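Local coordinates for osmotically inducible lipoprotein OsmE (Pseudomonas aeruginosa PAO1, PDB 4DM5) that is of unknown function but is a BamE-domain lipoprotein, probably attached to the membrane and possibly induced by osmotic stress, at residues T39-Q44 / S55-K60; P66-F71 / G81-S86. All blocks are in the same frame, centred on the assembly; numbering follows the deposited sequence.

The two contacts lie at different places in one antiparallel sheet, with the strand order 42-45, 52-60, 63-71, 77-81. Contact 1 starts the edge strand 42-45 beside strand 52-60. Contact 2 joins strand 63-71 to the end of strand 77-81 and to the chain that turns from it into helix 85-94. Their centres are about 8 Å apart. They touch at two places: between the neighbouring strands 52-60 and 63-71, and where strand 52-60 meets the start of helix 85-94. Tyr56 N lies 2.8 Å from Phe67 O, a probable hydrogen bond. Ser55 OG lies 3.0 Å from Cys85 N, also probably hydrogen-bonded. The disulfide Cys53-Cys85 ties the same helix start to strand 52-60.

Contact 1 of 2, residues T39-Q44 / S55-K60; sequences TPSGTQ and SYILNK
Ser55 O receives two backbone N-H groups from consecutive residues, both through weak bonds. Ser41 N is 2.8 Å from Ser55 O, but the angle at its hydrogen is only 115°. Gly42 N is farther from Ser55 O, at 3.3 Å, and better aligned. In return, Ser55 N donates to Gly42 O over 2.8 Å in an almost straight bond of 178°. Two residues, Ser41 and Gly42, stand opposite the single Ser55, a classic beta bulge. It lies where the chain coming from helix 30-37 enters the edge strand 42-45, in a hairpin with strand 52-60.

Pro40 lies alongside Tyr56, and the two side chains point the same way. Tyr56 CE1 is 3.6 Å from Pro40 CA, and the ring meets this carbon obliquely. Pro40 CB and CG also pack on CE1. Tyr56 CG stands beside its own backbone N (chi1 -52°), which carries the ring along the proline. The phenol oxygen is hydrogen-bonded to Asn54. Leu20 and Val33 pack on the same tyrosine, while Pro40 also touches Leu34, so the pair belongs to the packing between the sheet and the helices.

Ser41 OG does not bond directly to Ile57 N. A water bridges them, 2.9 Å from Ile57 N, which donates to it, and 3.0 Å from Ser41 OG. The water gives Ile57 N an acceptor next to the bulge.

Contact 2 of 2, residues P66-F71 / G81-S86; sequences PFYVSF and GFLSCS
Phe67 turns the edge of its ring toward the face of Phe82 in a T-shaped stack, with centroids 5.0 Å apart and planes at 73°. Phe67 CE1 stands over the centre of the Phe82 ring. One face of Phe67 receives the backbone of Gly81, whose carbonyl oxygen is 3.2 Å from Phe67 CD1. Gly81 N lies over one face of Tyr68, toward the rim, at 3.5 Å from Tyr68 CE2. Leu83 O lies at the edge of the Tyr68 ring, in its plane, and Leu83 CD2 packs on CE2. Tyr68 CG sits between its backbone N and carbonyl carbon (chi1 84°), which brings the ring over Gly81.

Tyr68 and Gly81 form an antiparallel hydrogen-bonded pair. Tyr68 N donates to Gly81 O at 2.9 Å, and Gly81 N returns a bond to Tyr68 O at 3.1 Å. Gly81 O also accepts Leu83 N weakly, which closes an inverse gamma turn centred on Phe82 and leads the chain off the sheet. Ser84 then takes the N-cap position of helix 85-94, its hydroxyl bonded to Glu87 N. Cys85 SG touches Tyr68 CB at 3.9 Å.

The disulfide from Cys85 to Cys53 fixes the helix start to strand 52-60, while the Phe67-Phe82 stack holds the turn before it against strand 63-71.

Contact 1 of 2, residues T39-Q44 / S55-K60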
ATOM      1  N   THR A  39      11.821   1.560   0.074  1.00 26.82           N
ATOM      2  CA  THR A  39      11.761   0.178  -0.359  1.00 25.88           C
ATOM      3  C   THR A  39      10.605  -0.596   0.303  1.00 23.01           C
ATOM      4  O   THR A  39      10.482  -0.605   1.517  1.00 24.59           O
ATOM      5  CB  THR A  39      13.075  -0.522   0.001  1.00 30.55           C
ATOM      6  OG1 THR A  39      14.095   0.250  -0.617  1.00 35.98           O
ATOM      7  CG2 THR A  39      13.101  -1.934  -0.557  1.00 29.48           C
ATOM      8  N   PRO A  40       9.710  -1.141  -0.527  1.00 21.97           N
ATOM      9  CA  PRO A  40       8.711  -2.050   0.075  1.00 21.89           C
ATOM     10  C   PRO A  40       9.232  -3.193   0.820  1.00 25.22           C
ATOM     11  O   PRO A  40      10.348  -3.739   0.503  1.00 23.96           O
ATOM     12  CB  PRO A  40       7.805  -2.512  -1.087  1.00 24.61           C
ATOM     13  CG  PRO A  40       8.126  -1.560  -2.221  1.00 23.01           C
ATOM     14  CD  PRO A  40       9.610  -1.080  -1.993  1.00 22.48           C
ATOM     15  N   SER A  41       8.534  -3.634   1.856  1.00 24.69           N
ATOM     16  CA  SER A  41       8.855  -4.972   2.418  1.00 30.27           C
ATOM     17  C   SER A  41       8.764  -6.064   1.387  1.00 32.80           C
ATOM     18  O   SER A  41       9.582  -6.981   1.333  1.00 39.38           O
ATOM     19  CB  SER A  41       7.930  -5.325   3.572  1.00 37.71           C
ATOM     20  OG  SER A  41       8.077  -4.303   4.505  1.00 46.68           O
ATOM     21  N   GLY A  42       7.798  -5.944   0.496  1.00 29.37           N
ATOM     22  CA  GLY A  42       7.556  -6.893  -0.533  1.00 29.90           C
ATOM     23  C   GLY A  42       6.733  -6.355  -1.700  1.00 28.31           C
ATOM     24  O   GLY A  42       6.058  -5.357  -1.558  1.00 23.99           O
ATOM     25  N   THR A  43       6.827  -6.939  -2.885  1.00 28.18           N
ATOM     26  CA  THR A  43       6.051  -6.589  -4.033  1.00 27.09           C
ATOM     27  C   THR A  43       5.493  -7.882  -4.571  1.00 27.50           C
ATOM     28  O   THR A  43       6.128  -8.978  -4.369  1.00 32.11           O
ATOM     29  CB  THR A  43       6.694  -5.651  -5.088  1.00 30.22           C
ATOM     30  OG1 THR A  43       7.361  -4.538  -4.512  1.00 42.72           O
ATOM     31  CG2 THR A  43       5.764  -5.110  -6.020  1.00 33.89           C
ATOM     32  N   GLN A  44       4.354  -7.810  -5.212  1.00 24.63           N
ATOM     33  CA  GLN A  44       3.760  -9.000  -5.858  1.00 28.65           C
ATOM     34  C   GLN A  44       2.734  -8.609  -6.884  1.00 24.52           C
ATOM     35  O   GLN A  44       2.208  -7.467  -6.974  1.00 24.01           O
ATOM     36  CB  GLN A  44       3.149  -9.915  -4.818  1.00 27.86           C
ATOM     37  CG  GLN A  44       1.964  -9.250  -4.088  1.00 29.32           C
ATOM     38  CD  GLN A  44       1.484  -9.989  -2.823  1.00 35.82           C
ATOM     39  OE1 GLN A  44       0.323 -10.336  -2.741  1.00 38.78           O
ATOM     40  NE2 GLN A  44       2.351 -10.160  -1.814  1.00 38.82           N
ATOM     41  N   SER A  55       3.856  -4.039  -0.448  1.00 18.12           N
ATOM     42  CA  SER A  55       3.483  -4.203   1.022  1.00 18.31           C
ATOM     43  C   SER A  55       4.514  -3.454   1.815  1.00 18.40           C
ATOM     44  O   SER A  55       5.750  -3.527   1.533  1.00 20.66           O
ATOM     45  CB  SER A  55       3.543  -5.640   1.500  1.00 23.05           C
ATOM     46  OG  SER A  55       2.479  -6.411   1.020  1.00 31.17           O
ATOM     47  N   TYR A  56       4.089  -2.820   2.925  1.00 16.85           N
ATOM     48  CA  TYR A  56       4.995  -2.076   3.849  1.00 18.74           C
ATOM     49  C   TYR A  56       4.634  -2.350   5.268  1.00 18.54           C
ATOM     50  O   TYR A  56       3.495  -2.891   5.559  1.00 18.16           O
ATOM     51  CB  TYR A  56       4.834  -0.566   3.650  1.00 17.67           C
ATOM     52  CG  TYR A  56       4.969  -0.119   2.191  1.00 16.98           C
ATOM     53  CD1 TYR A  56       6.215   0.296   1.744  1.00 19.47           C
ATOM     54  CD2 TYR A  56       3.910  -0.103   1.334  1.00 15.90           C
ATOM     55  CE1 TYR A  56       6.382   0.738   0.426  1.00 18.98           C
ATOM     56  CE2 TYR A  56       4.006   0.327  -0.022  1.00 17.09           C
ATOM     57  CZ  TYR A  56       5.283   0.779  -0.446  1.00 19.20           C
ATOM     58  OH  TYR A  56       5.465   1.249  -1.705  1.00 20.35           O
ATOM     59  N   ILE A  57       5.592  -2.067   6.150  1.00 20.67           N
ATOM     60  CA  ILE A  57       5.229  -2.022   7.563  1.00 20.29           C
ATOM     61  C   ILE A  57       5.542  -0.576   7.961  1.00 21.72           C
ATOM     62  O   ILE A  57       6.688  -0.122   7.925  1.00 23.41           O
ATOM     63  CB  ILE A  57       6.120  -2.995   8.389  1.00 23.64           C
ATOM     64  CG1 ILE A  57       5.861  -4.433   7.939  1.00 27.55           C
ATOM     65  CG2 ILE A  57       5.866  -2.688   9.880  1.00 24.74           C
ATOM     66  CD1 ILE A  57       4.508  -5.022   8.263  1.00 31.41           C
ATOM     67  N   LEU A  58       4.519   0.136   8.411  1.00 20.58           N
ATOM     68  CA  LEU A  58       4.753   1.491   8.940  1.00 20.12           C
ATOM     69  C   LEU A  58       5.233   1.351  10.361  1.00 21.80           C
ATOM     70  O   LEU A  58       4.736   0.421  11.105  1.00 24.53           O
ATOM     71  CB  LEU A  58       3.439   2.256   8.934  1.00 19.43           C
ATOM     72  CG  LEU A  58       2.671   2.409   7.606  1.00 21.23           C
ATOM     73  CD1 LEU A  58       1.342   3.103   7.848  1.00 22.73           C
ATOM     74  CD2 LEU A  58       3.547   3.045   6.541  1.00 23.59           C
ATOM     75  N   ASN A  59       6.182   2.203  10.734  1.00 22.53           N
ATOM     76  CA  ASN A  59       6.736   2.116  12.095  1.00 25.24           C
ATOM     77  C   ASN A  59       6.764   3.539  12.625  1.00 24.38           C
ATOM     78  O   ASN A  59       7.564   4.395  12.163  1.00 25.41           O
ATOM     79  CB  ASN A  59       8.150   1.511  12.003  1.00 31.36           C
ATOM     80  CG  ASN A  59       8.709   1.134  13.345  1.00 38.27           C
ATOM     81  OD1 ASN A  59       8.070   1.275  14.383  1.00 38.37           O
ATOM     82  ND2 ASN A  59       9.913   0.603  13.317  1.00 44.00           N
ATOM     83  N   LYS A  60       5.933   3.813  13.618  1.00 21.14           N
ATOM     84  CA  LYS A  60       5.837   5.170  14.108  1.00 22.20           C
ATOM     85  C   LYS A  60       5.533   5.079  15.586  1.00 24.36           C
ATOM     86  O   LYS A  60       4.554   4.439  15.993  1.00 24.94           O
ATOM     87  CB  LYS A  60       4.699   5.940  13.412  1.00 22.70           C
ATOM     88  CG  LYS A  60       4.573   7.390  13.914  1.00 25.42           C
ATOM     89  CD  LYS A  60       5.810   8.239  13.674  1.00 27.85           C
ATOM     90  CE  LYS A  60       5.465   9.686  14.006  1.00 30.18           C
ATOM     91  NZ  LYS A  60       6.690  10.486  13.800  1.00 38.56           N
TER
HETATM   92  O   HOH W   1       8.072  -1.315   4.765  1.00 34.91           O

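Contact 2 of 2, residues P66-F71 / G81-S86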
ATOM      1  N   PRO A  66       0.847  -2.748   9.179  1.00 19.30           N
ATOM      2  CA  PRO A  66       0.916  -3.078   7.751  1.00 18.51           C
ATOM      3  C   PRO A  66       0.202  -2.003   6.924  1.00 17.42           C
ATOM      4  O   PRO A  66      -0.810  -1.408   7.308  1.00 16.88           O
ATOM      5  CB  PRO A  66       0.176  -4.395   7.655  1.00 21.06           C
ATOM      6  CG  PRO A  66       0.509  -5.034   9.003  1.00 24.64           C
ATOM      7  CD  PRO A  66       0.260  -3.876   9.928  1.00 22.05           C
ATOM      8  N   PHE A  67       0.713  -1.808   5.695  1.00 16.37           N
ATOM      9  CA  PHE A  67       0.123  -0.885   4.772  1.00 15.02           C
ATOM     10  C   PHE A  67       0.405  -1.420   3.374  1.00 14.67           C
ATOM     11  O   PHE A  67       1.457  -2.037   3.145  1.00 17.22           O
ATOM     12  CB  PHE A  67       0.762   0.504   4.927  1.00 15.25           C
ATOM     13  CG  PHE A  67      -0.036   1.584   4.268  1.00 14.85           C
ATOM     14  CD1 PHE A  67      -1.161   2.165   4.859  1.00 14.11           C
ATOM     15  CD2 PHE A  67       0.444   2.140   3.076  1.00 14.71           C
ATOM     16  CE1 PHE A  67      -1.818   3.188   4.223  1.00 14.42           C
ATOM     17  CE2 PHE A  67      -0.265   3.160   2.441  1.00 15.07           C
ATOM     18  CZ  PHE A  67      -1.432   3.716   3.026  1.00 14.65           C
ATOM     19  N   TYR A  68      -0.433  -1.086   2.438  1.00 13.86           N
ATOM     20  CA  TYR A  68      -0.201  -1.478   1.000  1.00 13.40           C
ATOM     21  C   TYR A  68      -0.473  -0.277   0.116  1.00 12.08           C
ATOM     22  O   TYR A  68      -1.272   0.619   0.437  1.00 12.73           O
ATOM     23  CB  TYR A  68      -1.042  -2.676   0.573  1.00 14.58           C
ATOM     24  CG  TYR A  68      -2.416  -2.346   0.150  1.00 13.77           C
ATOM     25  CD1 TYR A  68      -2.764  -1.928  -1.134  1.00 14.46           C
ATOM     26  CD2 TYR A  68      -3.485  -2.386   1.117  1.00 15.16           C
ATOM     27  CE1 TYR A  68      -4.003  -1.520  -1.533  1.00 14.45           C
ATOM     28  CE2 TYR A  68      -4.797  -2.053   0.715  1.00 15.32           C
ATOM     29  CZ  TYR A  68      -5.051  -1.559  -0.586  1.00 15.03           C
ATOM     30  OH  TYR A  68      -6.324  -1.229  -0.985  1.00 16.43           O
ATOM     31  N   VAL A  69       0.150  -0.327  -1.062  1.00 12.75           N
ATOM     32  CA  VAL A  69      -0.315   0.482  -2.184  1.00 12.64           C
ATOM     33  C   VAL A  69      -0.486  -0.415  -3.424  1.00 13.24           C
ATOM     34  O   VAL A  69       0.418  -1.252  -3.668  1.00 15.91           O
ATOM     35  CB  VAL A  69       0.780   1.560  -2.533  1.00 14.52           C
ATOM     36  CG1 VAL A  69       0.327   2.410  -3.731  1.00 15.32           C
ATOM     37  CG2 VAL A  69       1.016   2.481  -1.330  1.00 14.97           C
ATOM     38  N   SER A  70      -1.663  -0.333  -4.023  1.00 13.35           N
ATOM     39  CA  SER A  70      -1.890  -1.167  -5.223  1.00 14.17           C
ATOM     40  C   SER A  70      -1.934  -0.305  -6.448  1.00 14.49           C
ATOM     41  O   SER A  70      -2.270   0.899  -6.417  1.00 14.29           O
ATOM     42  CB  SER A  70      -3.184  -1.966  -5.065  1.00 14.78           C
ATOM     43  OG  SER A  70      -4.351  -1.124  -5.007  1.00 15.69           O
ATOM     44  N   PHE A  71      -1.595  -0.995  -7.572  1.00 15.41           N
ATOM     45  CA  PHE A  71      -1.539  -0.351  -8.830  1.00 16.16           C
ATOM     46  C   PHE A  71      -2.402  -1.107  -9.829  1.00 16.44           C
ATOM     47  O   PHE A  71      -2.487  -2.359  -9.743  1.00 18.05           O
ATOM     48  CB  PHE A  71      -0.110  -0.373  -9.424  1.00 16.42           C
ATOM     49  CG  PHE A  71       0.881   0.312  -8.540  1.00 16.33           C
ATOM     50  CD1 PHE A  71       1.167   1.687  -8.672  1.00 16.54           C
ATOM     51  CD2 PHE A  71       1.497  -0.418  -7.466  1.00 17.66           C
ATOM     52  CE1 PHE A  71       2.044   2.291  -7.806  1.00 17.71           C
ATOM     53  CE2 PHE A  71       2.354   0.229  -6.579  1.00 18.29           C
ATOM     54  CZ  PHE A  71       2.664   1.557  -6.759  1.00 17.07           C
ATOM     55  N   GLY A  81      -4.060   1.157   1.756  1.00 13.98           N
ATOM     56  CA  GLY A  81      -4.857   0.878   3.002  1.00 15.76           C
ATOM     57  C   GLY A  81      -4.006   0.128   4.017  1.00 14.23           C
ATOM     58  O   GLY A  81      -2.875  -0.256   3.763  1.00 13.94           O
ATOM     59  N   PHE A  82      -4.597   0.031   5.223  1.00 16.70           N
ATOM     60  CA  PHE A  82      -3.804  -0.453   6.361  1.00 15.94           C
ATOM     61  C   PHE A  82      -3.928  -1.979   6.485  1.00 16.81           C
ATOM     62  O   PHE A  82      -4.520  -2.575   7.490  1.00 20.41           O
ATOM     63  CB  PHE A  82      -4.376   0.292   7.614  1.00 18.02           C
ATOM     64  CG  PHE A  82      -4.107   1.748   7.628  1.00 16.10           C
ATOM     65  CD1 PHE A  82      -2.868   2.197   8.074  1.00 16.68           C
ATOM     66  CD2 PHE A  82      -5.002   2.666   7.101  1.00 20.21           C
ATOM     67  CE1 PHE A  82      -2.554   3.549   8.087  1.00 18.77           C
ATOM     68  CE2 PHE A  82      -4.656   4.018   7.067  1.00 19.95           C
ATOM     69  CZ  PHE A  82      -3.457   4.484   7.602  1.00 19.71           C
ATOM     70  N   LEU A  83      -3.463  -2.691   5.451  1.00 18.45           N
ATOM     71  CA  LEU A  83      -3.376  -4.172   5.454  1.00 19.29           C
ATOM     72  C   LEU A  83      -2.282  -4.585   4.484  1.00 19.10           C
ATOM     73  O   LEU A  83      -1.783  -3.707   3.748  1.00 18.11           O
ATOM     74  CB  LEU A  83      -4.754  -4.810   5.160  1.00 23.21           C
ATOM     75  CG  LEU A  83      -5.474  -4.338   3.933  1.00 25.25           C
ATOM     76  CD1 LEU A  83      -6.334  -5.478   3.409  1.00 27.60           C
ATOM     77  CD2 LEU A  83      -6.387  -3.106   4.109  1.00 26.49           C
ATOM     78  N   SER A  84      -1.843  -5.819   4.558  1.00 20.18           N
ATOM     79  CA  SER A  84      -0.804  -6.292   3.638  1.00 20.46           C
ATOM     80  C   SER A  84      -1.361  -6.624   2.298  1.00 20.77           C
ATOM     81  O   SER A  84      -2.519  -6.817   2.149  1.00 19.53           O
ATOM     82  CB  SER A  84      -0.184  -7.591   4.198  1.00 24.10           C
ATOM     83  OG  SER A  84      -1.104  -8.637   4.221  1.00 27.29           O
ATOM     84  N   CYS A  85      -0.465  -6.767   1.319  1.00 19.94           N
ATOM     85  CA  CYS A  85      -0.938  -7.200   0.014  1.00 21.27           C
ATOM     86  C   CYS A  85      -1.579  -8.648   0.003  1.00 21.30           C
ATOM     87  O   CYS A  85      -2.544  -8.875  -0.794  1.00 21.98           O
ATOM     88  CB  CYS A  85       0.176  -7.162  -1.023  1.00 19.91           C
ATOM     89  SG  CYS A  85       0.734  -5.484  -1.412  0.70 18.85           S
ATOM     90  N   SER A  86      -1.094  -9.544   0.846  1.00 25.31           N
ATOM     91  CA  SER A  86      -1.696 -10.866   0.888  1.00 25.74           C
ATOM     92  C   SER A  86      -3.048 -10.827   1.574  1.00 24.11           C
ATOM     93  O   SER A  86      -3.978 -11.480   1.026  1.00 27.00           O
ATOM     94  CB  SER A  86      -0.766 -11.939   1.380  1.00 32.88           C
ATOM     95  OG  SER A  86      -0.621 -11.811   2.758  1.00 37.62           O
TER